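Local coordinates for protein bacillaene synthase dehydratase PksH (Bacillus subtilis, PDB 3HP0) that dehydrates the (S)-3-hydroxy-3-methylglutaryl group tethered to PksL to a 3-methylglutaconyl group during synthesis of the antibiotic bacillaene, at residues L40-L43 with N44-T48; P88-D91 with L92-L96; V172-A175 with S176-L180; F150-R154 with I155-K159. All coordinates share one frame; numbering follows the deposited sequence.

Contact 1 of 4, residues L40-L43 with N44-T48; sequences LQVL and NQCET
V42 and C46 meet one turn apart on the inner side of helix 34-48, CG1 of V42 lying 4.4 Å from SG of C46. The same pair is joined through the backbone: C46 N donates to V42 O at 3.2 Å. C46 carries its sulfur anti to the carbonyl carbon (chi1 -60°), which lays SG back along the helix, 3.3 Å from V42 O. Two residues earlier, N44 N donates to L40 O at 3.1 Å, and the N44 side chain folds back over that oxygen, with CG 3.5 Å from L40 O. Between these two bonds Q45 N reaches Q41 O only weakly, while the extended Q45 chain runs back with CG 3.5 Å from Q41 O. A water donates to L43 O at 2.6 Å and, weakly, to OE1 of E47, whose chain bends at chi2. Beyond this shell, C46 O accepts from K204 NZ. V42 rests on I9, V11, C18 and I20 of strands 9-14 and 17-22, C46 also touches C18, and L40 and L43 face helix 87-98; helix 34-48 itself connects strands 17-22 and 53-57 in a beta-alpha-beta unit.

Contact 2 of 4, residues P88-D91 with L92-L96; sequences PLYD and LWMKL
The indole of W93 carries L89 on one face: CG of L89 stands 3.9 Å from the centroid of the six-membered ring and 14° off its normal, a CH-pi contact. Both methyls join in, CD2 of L89 coming within 3.6 Å of W93 CH2 and CD1 of L89 lying 3.7 Å from W93 CZ2 and CE2, toward the rim. L89 reaches the ring because its CG is anti to the backbone N (chi1 179°), which sends the branch forward along the helix. L89 O lies over a face of the same indole, near CG, while accepting W93 N at 3.0 Å in a nearly straight bond. F118 meets W93 edge-to-face. At the Y90 ring the selenium of the selenomethionine M94 sits by the edge, 5.0 Å from the ring centroid and 80° off its normal. In this Met-aromatic contact CG of M94 approaches the ring obliquely, 3.8 Å from Y90 CD2; its place anti to the carbonyl carbon and a nearly extended chi2 set SE 3.8 Å from Y90 CE2. F150 also meets the Y90 ring, and the Y90 hydroxyl bonds V221 O. D91 OD1, 4.2 Å from the selenium of M94, forms a salt bridge with K225, whose positive charge probably offsets the closeness of D91 OD2 to E87. Dispersion and CH-pi contacts hold the rings, while the polar ends of Y90 and D91 tie helix 87-98 to helix 220-235.

Contact 3 of 4, residues V172-A175 with S176-L180; sequences VQEA and SEWGL
From V172 to W178 the backbone is helical, with W178 N bound to E174 O at 2.7 Å nearly along the C=O axis, before G179 turns to positive phi (102°) and ends the helix. E174 and W178 point the same way and lie side by side. CB of E174 stands over the indole, 4.3 Å from the centroid of the five-membered ring and 18° off its normal, a CH-pi contact. Farther out, OE1 of E174 comes to 3.7 Å from W178 CZ2, the carboxylate plane turned 62° from the ring. E174 O also lies over an indole face, 3.1 Å from W178 CG, as the tryptophan CG is held beside its own backbone N. The other carboxylate oxygen, OE2 of E174, turns back to accept from S171 N just before the helix. At the C-terminal end A175 O receives weak bonds from G179 N and, at 2.8 Å, from L180 N, and G179 N also bonds S176 O weakly at 3.3 Å: a Schellman motif. Its apolar contact brings L180 back against the helix, CB of L180 3.8 Å from A175 CB. L180 and A175 both rest on F133 of strand 132-134, and L180 also packs against L151 and I155. R154 of helix 148-155 bonds G179 O, and K159 of helix 157-166 makes a cation-pi contact with the W178 indole.

Contact 4 of 4, residues F150-R154 with I155-K159; sequences FLIRR and IGRQK
L151 and I155 cross at an angle one turn apart, with CD1 of I155 lodged against the branch point of the leucine, 3.8 Å from L151 CG and as close to L151 CD1. I155 holds CG1 between its backbone N and carbonyl carbon (chi1 64°), the crowded position; from there CG1 passes 3.4 Å from L151 O and chi2 extends CD1 onto L151. Its other branch, CG2, turns away from this leucine. Under the pair, I155 N donates to L151 O at 2.9 Å with an N-H...O angle of 160°. I152 is set against R157 across the break between the helices: CG2 of I152 lies 3.8 Å above the guanidinium plane, displaced toward its rim, and 3.9 Å from R157 CD. The arginine chain, bent at chi2, crosses the isoleucine slantwise, and CG2 and CD1 of I152 meet its NE end. The break falls at G156, where a CB would press on the preceding carbonyl oxygen. Its N still bonds I152 O at 2.9 Å, but positive phi (97°) ends helix 148-155, and the same residue is the N-cap of helix 157-166. R154 extends elsewhere, to a salt bridge with D182 and to S120 O and T122 O. L151 and I155 both reach A160 of helix 157-166, L151 also rests on S120 of helix 115-121, and F150 lies against helices 87-98 and 220-235.

Overall arrangement
Along the chain the order is contact 1, contact 2, contact 4, contact 3, all within the enoyl-CoA hydratase/isomerase family region. Contacts 1 and 2, with centres 12 Å apart, lie on neighbouring helices, 34-48 and 87-98, joined by leucines such as L43 and L96. Contact 2 in turn meets contact 4, about 17 Å away between centres, through F150 against Y90, W93 and M94. Contacts 4 and 3 have centres 11 Å apart and are linked where R154 approaches G179. Contacts 1 and 3 lie on opposite sides of the chain's centre, their own centres about 30 Å apart. The chain of touching helices passes near the active site: W93 and L151 have side chains about 10 and 9 Å from that of E137.

Contact 1 of 4, residues L40-L43 with N44-T48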
loop_
_atom_site.group_PDB
_atom_site.type_symbol
_atom_site.label_atom_id
_atom_site.label_comp_id
_atom_site.label_asym_id
_atom_site.label_seq_id
_atom_site.Cartn_x
_atom_site.Cartn_y
_atom_site.Cartn_z
ATOM N N LEU A 40 10.800 6.810 0.239
ATOM C CA LEU A 40 11.413 7.196 -1.025
ATOM C C LEU A 40 12.917 7.298 -0.832
ATOM O O LEU A 40 13.701 6.970 -1.720
ATOM C CB LEU A 40 10.852 8.538 -1.483
ATOM C CG LEU A 40 9.358 8.470 -1.791
ATOM C CD1 LEU A 40 8.795 9.862 -1.998
ATOM C CD2 LEU A 40 9.153 7.611 -3.027
ATOM N N GLN A 41 13.298 7.747 0.356
ATOM C CA GLN A 41 14.690 7.916 0.738
ATOM C C GLN A 41 15.391 6.567 0.900
ATOM O O GLN A 41 16.553 6.409 0.521
ATOM C CB GLN A 41 14.744 8.689 2.049
ATOM C CG GLN A 41 16.128 8.940 2.572
ATOM C CD GLN A 41 16.100 9.525 3.967
ATOM O OE1 GLN A 41 15.399 10.507 4.229
ATOM N NE2 GLN A 41 16.864 8.927 4.873
ATOM N N VAL A 42 14.687 5.601 1.478
ATOM C CA VAL A 42 15.241 4.270 1.665
ATOM C C VAL A 42 15.351 3.563 0.312
ATOM O O VAL A 42 16.313 2.836 0.056
ATOM C CB VAL A 42 14.351 3.416 2.592
ATOM C CG1 VAL A 42 14.887 1.996 2.657
ATOM C CG2 VAL A 42 14.297 4.027 3.979
ATOM N N LEU A 43 14.362 3.779 -0.553
ATOM C CA LEU A 43 14.365 3.152 -1.863
ATOM C C LEU A 43 15.476 3.687 -2.753
ATOM O O LEU A 43 15.999 2.959 -3.597
ATOM C CB LEU A 43 13.005 3.317 -2.545
ATOM C CG LEU A 43 11.871 2.487 -1.938
ATOM C CD1 LEU A 43 10.630 2.620 -2.800
ATOM C CD2 LEU A 43 12.294 1.018 -1.840
ATOM N N ASN A 44 15.833 4.955 -2.577
ATOM C CA ASN A 44 16.924 5.538 -3.355
ATOM C C ASN A 44 18.240 4.880 -2.961
ATOM O O ASN A 44 19.122 4.697 -3.797
ATOM C CB ASN A 44 17.013 7.045 -3.134
ATOM C CG ASN A 44 16.129 7.814 -4.084
ATOM O OD1 ASN A 44 16.181 7.591 -5.296
ATOM N ND2 ASN A 44 15.316 8.724 -3.553
ATOM N N GLN A 45 18.378 4.528 -1.689
ATOM C CA GLN A 45 19.593 3.860 -1.243
ATOM C C GLN A 45 19.650 2.482 -1.900
ATOM O O GLN A 45 20.719 2.007 -2.274
ATOM C CB GLN A 45 19.601 3.697 0.279
ATOM C CG GLN A 45 19.686 5.002 1.048
ATOM C CD GLN A 45 19.683 4.800 2.554
ATOM O OE1 GLN A 45 19.746 5.759 3.324
ATOM N NE2 GLN A 45 19.607 3.547 2.981
ATOM N N CYS A 46 18.491 1.847 -2.042
ATOM C CA CYS A 46 18.412 0.530 -2.655
ATOM C C CYS A 46 18.541 0.598 -4.181
ATOM O O CYS A 46 18.751 -0.418 -4.838
ATOM C CB CYS A 46 17.085 -0.143 -2.290
ATOM S SG CYS A 46 16.819 -0.391 -0.528
ATOM N N GLU A 47 18.411 1.798 -4.734
ATOM C CA GLU A 47 18.497 2.022 -6.173
ATOM C C GLU A 47 19.826 1.610 -6.823
ATOM O O GLU A 47 19.846 0.937 -7.857
ATOM C CB GLU A 47 18.213 3.503 -6.461
ATOM C CG GLU A 47 18.560 3.993 -7.867
ATOM C CD GLU A 47 17.726 3.349 -8.951
ATOM O OE1 GLU A 47 16.476 3.441 -8.875
ATOM O OE2 GLU A 47 18.319 2.770 -9.889
ATOM N N THR A 48 20.935 2.005 -6.217
ATOM C CA THR A 48 22.242 1.681 -6.770
ATOM C C THR A 48 23.066 0.748 -5.894
ATOM O O THR A 48 24.035 0.148 -6.344
ATOM C CB THR A 48 23.057 2.972 -7.027
ATOM O OG1 THR A 48 23.019 3.796 -5.851
ATOM C CG2 THR A 48 22.493 3.743 -8.232
HETATM O O HOH W 1 14.865 3.005 -5.918
#

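Contact 2 of 4, residues P88-D91 with L92-L96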
loop_
_atom_site.group_PDB
_atom_site.type_symbol
_atom_site.label_atom_id
_atom_site.label_comp_id
_atom_site.label_asym_id
_atom_site.label_seq_id
_atom_site.Cartn_x
_atom_site.Cartn_y
_atom_site.Cartn_z
ATOM N N PRO A 88 3.069 12.010 -4.009
ATOM C CA PRO A 88 4.219 11.323 -3.418
ATOM C C PRO A 88 3.894 9.856 -3.097
ATOM O O PRO A 88 4.677 8.948 -3.397
ATOM C CB PRO A 88 4.502 12.154 -2.168
ATOM C CG PRO A 88 4.126 13.531 -2.608
ATOM C CD PRO A 88 2.819 13.291 -3.327
ATOM N N LEU A 89 2.735 9.629 -2.487
ATOM C CA LEU A 89 2.310 8.280 -2.143
ATOM C C LEU A 89 2.156 7.424 -3.406
ATOM O O LEU A 89 2.619 6.280 -3.459
ATOM C CB LEU A 89 0.973 8.320 -1.395
ATOM C CG LEU A 89 0.402 6.960 -0.986
ATOM C CD1 LEU A 89 1.338 6.304 0.021
ATOM C CD2 LEU A 89 -0.988 7.126 -0.383
ATOM N N TYR A 90 1.506 7.983 -4.421
ATOM C CA TYR A 90 1.288 7.255 -5.664
ATOM C C TYR A 90 2.607 6.876 -6.322
ATOM O O TYR A 90 2.780 5.738 -6.756
ATOM C CB TYR A 90 0.458 8.087 -6.634
ATOM C CG TYR A 90 -0.235 7.273 -7.710
ATOM C CD1 TYR A 90 -1.564 6.859 -7.551
ATOM C CD2 TYR A 90 0.426 6.935 -8.897
ATOM C CE1 TYR A 90 -2.215 6.150 -8.541
ATOM C CE2 TYR A 90 -0.225 6.211 -9.902
ATOM C CZ TYR A 90 -1.545 5.830 -9.720
ATOM O OH TYR A 90 -2.218 5.172 -10.725
ATOM N N ASP A 91 3.538 7.826 -6.384
ATOM C CA ASP A 91 4.844 7.578 -6.990
ATOM C C ASP A 91 5.651 6.559 -6.212
ATOM O O ASP A 91 6.435 5.814 -6.791
ATOM C CB ASP A 91 5.634 8.878 -7.126
ATOM C CG ASP A 91 5.078 9.766 -8.210
ATOM O OD1 ASP A 91 4.725 9.225 -9.279
ATOM O OD2 ASP A 91 4.993 10.993 -7.999
ATOM N N LEU A 92 5.454 6.536 -4.900
ATOM C CA LEU A 92 6.126 5.576 -4.035
ATOM C C LEU A 92 5.636 4.177 -4.421
ATOM O O LEU A 92 6.435 3.266 -4.667
ATOM C CB LEU A 92 5.779 5.861 -2.582
ATOM C CG LEU A 92 6.164 4.836 -1.516
ATOM C CD1 LEU A 92 7.647 4.509 -1.588
ATOM C CD2 LEU A 92 5.789 5.401 -0.158
ATOM N N TRP A 93 4.319 4.011 -4.495
ATOM C CA TRP A 93 3.763 2.719 -4.861
ATOM C C TRP A 93 4.228 2.337 -6.257
ATOM O O TRP A 93 4.433 1.159 -6.545
ATOM C CB TRP A 93 2.236 2.749 -4.796
ATOM C CG TRP A 93 1.702 2.814 -3.386
ATOM C CD1 TRP A 93 2.369 2.479 -2.243
ATOM C CD2 TRP A 93 0.388 3.207 -2.982
ATOM N NE1 TRP A 93 1.553 2.640 -1.151
ATOM C CE2 TRP A 93 0.330 3.086 -1.575
ATOM C CE3 TRP A 93 -0.748 3.655 -3.671
ATOM C CZ2 TRP A 93 -0.824 3.396 -0.840
ATOM C CZ3 TRP A 93 -1.893 3.965 -2.944
ATOM C CH2 TRP A 93 -1.922 3.833 -1.542
HETATM N N MSE A 94 4.406 3.337 -7.121
HETATM C CA MSE A 94 4.874 3.076 -8.482
HETATM C C MSE A 94 6.326 2.611 -8.452
HETATM O O MSE A 94 6.722 1.728 -9.204
HETATM C CB MSE A 94 4.776 4.328 -9.350
HETATM C CG MSE A 94 3.364 4.744 -9.698
HETATM SE SE MSE A 94 3.320 5.839 -11.311
HETATM C CE MSE A 94 3.240 4.399 -12.610
ATOM N N LYS A 95 7.108 3.212 -7.567
ATOM C CA LYS A 95 8.523 2.887 -7.425
ATOM C C LYS A 95 8.654 1.408 -7.042
ATOM O O LYS A 95 9.491 0.679 -7.588
ATOM C CB LYS A 95 9.145 3.770 -6.337
ATOM C CG LYS A 95 10.625 4.061 -6.494
ATOM C CD LYS A 95 10.859 5.033 -7.643
ATOM C CE LYS A 95 12.167 5.808 -7.472
ATOM N NZ LYS A 95 12.346 6.875 -8.516
ATOM N N LEU A 96 7.824 0.975 -6.095
ATOM C CA LEU A 96 7.832 -0.407 -5.647
ATOM C C LEU A 96 7.673 -1.346 -6.826
ATOM O O LEU A 96 8.277 -2.415 -6.852
ATOM C CB LEU A 96 6.697 -0.649 -4.653
ATOM C CG LEU A 96 6.915 -0.425 -3.155
ATOM C CD1 LEU A 96 8.204 0.316 -2.862
ATOM C CD2 LEU A 96 5.717 0.327 -2.628
#

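Contact 3 of 4, residues V172-A175 with S176-L180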
loop_
_atom_site.group_PDB
_atom_site.type_symbol
_atom_site.label_atom_id
_atom_site.label_comp_id
_atom_site.label_asym_id
_atom_site.label_seq_id
_atom_site.Cartn_x
_atom_site.Cartn_y
_atom_site.Cartn_z
ATOM N N VAL A 172 -8.106 -14.197 3.708
ATOM C CA VAL A 172 -6.804 -14.412 3.109
ATOM C C VAL A 172 -6.947 -15.447 1.990
ATOM O O VAL A 172 -6.136 -15.488 1.065
ATOM C CB VAL A 172 -5.777 -14.902 4.156
ATOM C CG1 VAL A 172 -6.259 -16.182 4.807
ATOM C CG2 VAL A 172 -4.424 -15.110 3.493
ATOM N N GLN A 173 -7.993 -16.270 2.073
ATOM C CA GLN A 173 -8.262 -17.295 1.059
ATOM C C GLN A 173 -8.691 -16.656 -0.261
ATOM O O GLN A 173 -8.158 -16.997 -1.323
ATOM C CB GLN A 173 -9.380 -18.250 1.509
ATOM C CG GLN A 173 -9.020 -19.257 2.593
ATOM C CD GLN A 173 -8.658 -18.613 3.917
ATOM O OE1 GLN A 173 -9.245 -17.604 4.323
ATOM N NE2 GLN A 173 -7.694 -19.209 4.612
ATOM N N GLU A 174 -9.666 -15.747 -0.196
ATOM C CA GLU A 174 -10.149 -15.078 -1.399
ATOM C C GLU A 174 -9.019 -14.251 -1.998
ATOM O O GLU A 174 -8.812 -14.259 -3.211
ATOM C CB GLU A 174 -11.322 -14.154 -1.088
ATOM C CG GLU A 174 -12.368 -14.754 -0.199
ATOM C CD GLU A 174 -13.539 -13.815 0.011
ATOM O OE1 GLU A 174 -14.385 -13.718 -0.910
ATOM O OE2 GLU A 174 -13.601 -13.172 1.088
ATOM N N ALA A 175 -8.294 -13.538 -1.143
ATOM C CA ALA A 175 -7.180 -12.728 -1.609
ATOM C C ALA A 175 -6.262 -13.617 -2.446
ATOM O O ALA A 175 -5.783 -13.212 -3.509
ATOM C CB ALA A 175 -6.413 -12.143 -0.421
ATOM N N SER A 176 -6.036 -14.838 -1.965
ATOM C CA SER A 176 -5.173 -15.787 -2.663
ATOM C C SER A 176 -5.786 -16.207 -3.985
ATOM O O SER A 176 -5.124 -16.172 -5.022
ATOM C CB SER A 176 -4.921 -17.032 -1.800
ATOM O OG SER A 176 -4.108 -17.980 -2.485
ATOM N N GLU A 177 -7.052 -16.602 -3.945
ATOM C CA GLU A 177 -7.745 -17.035 -5.151
ATOM C C GLU A 177 -7.807 -15.913 -6.183
ATOM O O GLU A 177 -7.644 -16.157 -7.381
ATOM C CB GLU A 177 -9.162 -17.509 -4.810
ATOM C CG GLU A 177 -9.209 -18.648 -3.796
ATOM C CD GLU A 177 -10.631 -19.047 -3.407
ATOM O OE1 GLU A 177 -10.812 -19.620 -2.304
ATOM O OE2 GLU A 177 -11.566 -18.799 -4.204
ATOM N N TRP A 178 -8.022 -14.686 -5.715
ATOM C CA TRP A 178 -8.119 -13.532 -6.605
ATOM C C TRP A 178 -6.792 -13.011 -7.155
ATOM O O TRP A 178 -6.762 -12.340 -8.185
ATOM C CB TRP A 178 -8.835 -12.385 -5.896
ATOM C CG TRP A 178 -10.246 -12.692 -5.498
ATOM C CD1 TRP A 178 -10.937 -13.850 -5.723
ATOM C CD2 TRP A 178 -11.147 -11.816 -4.808
ATOM N NE1 TRP A 178 -12.210 -13.745 -5.220
ATOM C CE2 TRP A 178 -12.368 -12.506 -4.660
ATOM C CE3 TRP A 178 -11.043 -10.508 -4.314
ATOM C CZ2 TRP A 178 -13.476 -11.936 -4.026
ATOM C CZ3 TRP A 178 -12.141 -9.943 -3.688
ATOM C CH2 TRP A 178 -13.346 -10.655 -3.555
ATOM N N GLY A 179 -5.696 -13.311 -6.473
ATOM C CA GLY A 179 -4.411 -12.836 -6.937
ATOM C C GLY A 179 -3.925 -11.644 -6.138
ATOM O O GLY A 179 -2.855 -11.113 -6.431
ATOM N N LEU A 180 -4.708 -11.216 -5.142
ATOM C CA LEU A 180 -4.317 -10.089 -4.297
ATOM C C LEU A 180 -3.001 -10.409 -3.594
ATOM O O LEU A 180 -2.152 -9.542 -3.417
ATOM C CB LEU A 180 -5.390 -9.785 -3.253
ATOM C CG LEU A 180 -4.991 -8.713 -2.220
ATOM C CD1 LEU A 180 -4.342 -7.517 -2.921
ATOM C CD2 LEU A 180 -6.214 -8.258 -1.428
#

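Contact 4 of 4, residues F150-R154 with I155-K159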
loop_
_atom_site.group_PDB
_atom_site.type_symbol
_atom_site.label_atom_id
_atom_site.label_comp_id
_atom_site.label_asym_id
_atom_site.label_seq_id
_atom_site.Cartn_x
_atom_site.Cartn_y
_atom_site.Cartn_z
ATOM N N PHE A 150 -3.580 -0.061 -8.732
ATOM C CA PHE A 150 -2.658 -1.114 -8.301
ATOM C C PHE A 150 -3.450 -2.396 -7.967
ATOM O O PHE A 150 -3.060 -3.499 -8.357
ATOM C CB PHE A 150 -1.870 -0.638 -7.074
ATOM C CG PHE A 150 -0.965 0.539 -7.349
ATOM C CD1 PHE A 150 0.302 0.348 -7.907
ATOM C CD2 PHE A 150 -1.396 1.843 -7.092
ATOM C CE1 PHE A 150 1.118 1.428 -8.203
ATOM C CE2 PHE A 150 -0.579 2.940 -7.387
ATOM C CZ PHE A 150 0.678 2.730 -7.942
ATOM N N LEU A 151 -4.569 -2.234 -7.261
ATOM C CA LEU A 151 -5.406 -3.368 -6.892
ATOM C C LEU A 151 -5.927 -4.043 -8.153
ATOM O O LEU A 151 -5.834 -5.270 -8.311
ATOM C CB LEU A 151 -6.593 -2.922 -6.013
ATOM C CG LEU A 151 -7.495 -4.078 -5.521
ATOM C CD1 LEU A 151 -6.658 -5.093 -4.733
ATOM C CD2 LEU A 151 -8.625 -3.556 -4.640
ATOM N N ILE A 152 -6.460 -3.228 -9.054
ATOM C CA ILE A 152 -7.008 -3.716 -10.307
ATOM C C ILE A 152 -5.979 -4.472 -11.131
ATOM O O ILE A 152 -6.297 -5.490 -11.743
ATOM C CB ILE A 152 -7.591 -2.543 -11.134
ATOM C CG1 ILE A 152 -8.870 -2.051 -10.446
ATOM C CG2 ILE A 152 -7.803 -2.970 -12.609
ATOM C CD1 ILE A 152 -9.561 -0.910 -11.159
ATOM N N ARG A 153 -4.743 -3.985 -11.151
ATOM C CA ARG A 153 -3.715 -4.681 -11.913
ATOM C C ARG A 153 -3.536 -6.113 -11.371
ATOM O O ARG A 153 -3.207 -7.031 -12.118
ATOM C CB ARG A 153 -2.373 -3.934 -11.854
ATOM C CG ARG A 153 -1.232 -4.762 -12.467
ATOM C CD ARG A 153 0.174 -4.257 -12.130
ATOM N NE ARG A 153 1.152 -5.327 -12.347
ATOM C CZ ARG A 153 1.323 -6.370 -11.530
ATOM N NH1 ARG A 153 0.592 -6.484 -10.423
ATOM N NH2 ARG A 153 2.198 -7.320 -11.836
ATOM N N ARG A 154 -3.763 -6.294 -10.075
ATOM C CA ARG A 154 -3.611 -7.611 -9.457
ATOM C C ARG A 154 -4.811 -8.546 -9.542
ATOM O O ARG A 154 -4.653 -9.726 -9.841
ATOM C CB ARG A 154 -3.234 -7.470 -7.974
ATOM C CG ARG A 154 -1.754 -7.559 -7.690
ATOM C CD ARG A 154 -1.461 -7.358 -6.216
ATOM N NE ARG A 154 -0.041 -7.517 -5.945
ATOM C CZ ARG A 154 0.552 -8.680 -5.680
ATOM N NH1 ARG A 154 -0.162 -9.802 -5.633
ATOM N NH2 ARG A 154 1.873 -8.726 -5.506
ATOM N N ILE A 155 -6.013 -8.028 -9.293
ATOM C CA ILE A 155 -7.191 -8.897 -9.274
ATOM C C ILE A 155 -8.231 -8.693 -10.349
ATOM O O ILE A 155 -9.190 -9.444 -10.427
ATOM C CB ILE A 155 -7.905 -8.801 -7.922
ATOM C CG1 ILE A 155 -8.445 -7.388 -7.715
ATOM C CG2 ILE A 155 -6.931 -9.130 -6.794
ATOM C CD1 ILE A 155 -9.273 -7.252 -6.457
ATOM N N GLY A 156 -8.052 -7.675 -11.176
ATOM C CA GLY A 156 -9.009 -7.427 -12.227
ATOM C C GLY A 156 -10.011 -6.374 -11.805
ATOM O O GLY A 156 -10.140 -6.052 -10.622
ATOM N N ARG A 157 -10.715 -5.839 -12.790
ATOM C CA ARG A 157 -11.712 -4.813 -12.569
ATOM C C ARG A 157 -12.921 -5.300 -11.769
ATOM O O ARG A 157 -13.342 -4.644 -10.825
ATOM C CB ARG A 157 -12.185 -4.265 -13.917
ATOM C CG ARG A 157 -11.807 -2.825 -14.157
ATOM C CD ARG A 157 -10.710 -2.648 -15.202
ATOM N NE ARG A 157 -10.246 -1.259 -15.185
ATOM C CZ ARG A 157 -9.154 -0.807 -15.787
ATOM N NH1 ARG A 157 -8.377 -1.620 -16.486
ATOM N NH2 ARG A 157 -8.824 0.466 -15.658
ATOM N N GLN A 158 -13.470 -6.454 -12.130
ATOM C CA GLN A 158 -14.649 -6.944 -11.430
ATOM C C GLN A 158 -14.426 -7.235 -9.947
ATOM O O GLN A 158 -15.244 -6.870 -9.103
ATOM C CB GLN A 158 -15.213 -8.176 -12.149
ATOM C CG GLN A 158 -16.565 -8.646 -11.633
ATOM C CD GLN A 158 -17.534 -7.497 -11.363
ATOM O OE1 GLN A 158 -17.599 -6.535 -12.121
ATOM N NE2 GLN A 158 -18.298 -7.607 -10.282
ATOM N N LYS A 159 -13.316 -7.874 -9.616
ATOM C CA LYS A 159 -13.072 -8.181 -8.224
ATOM C C LYS A 159 -12.876 -6.911 -7.395
ATOM O O LYS A 159 -13.389 -6.807 -6.276
ATOM C CB LYS A 159 -11.865 -9.114 -8.102
ATOM C CG LYS A 159 -12.082 -10.465 -8.776
ATOM C CD LYS A 159 -13.076 -11.325 -8.003
ATOM C CE LYS A 159 -13.477 -12.585 -8.790
ATOM N NZ LYS A 159 -12.301 -13.316 -9.386
#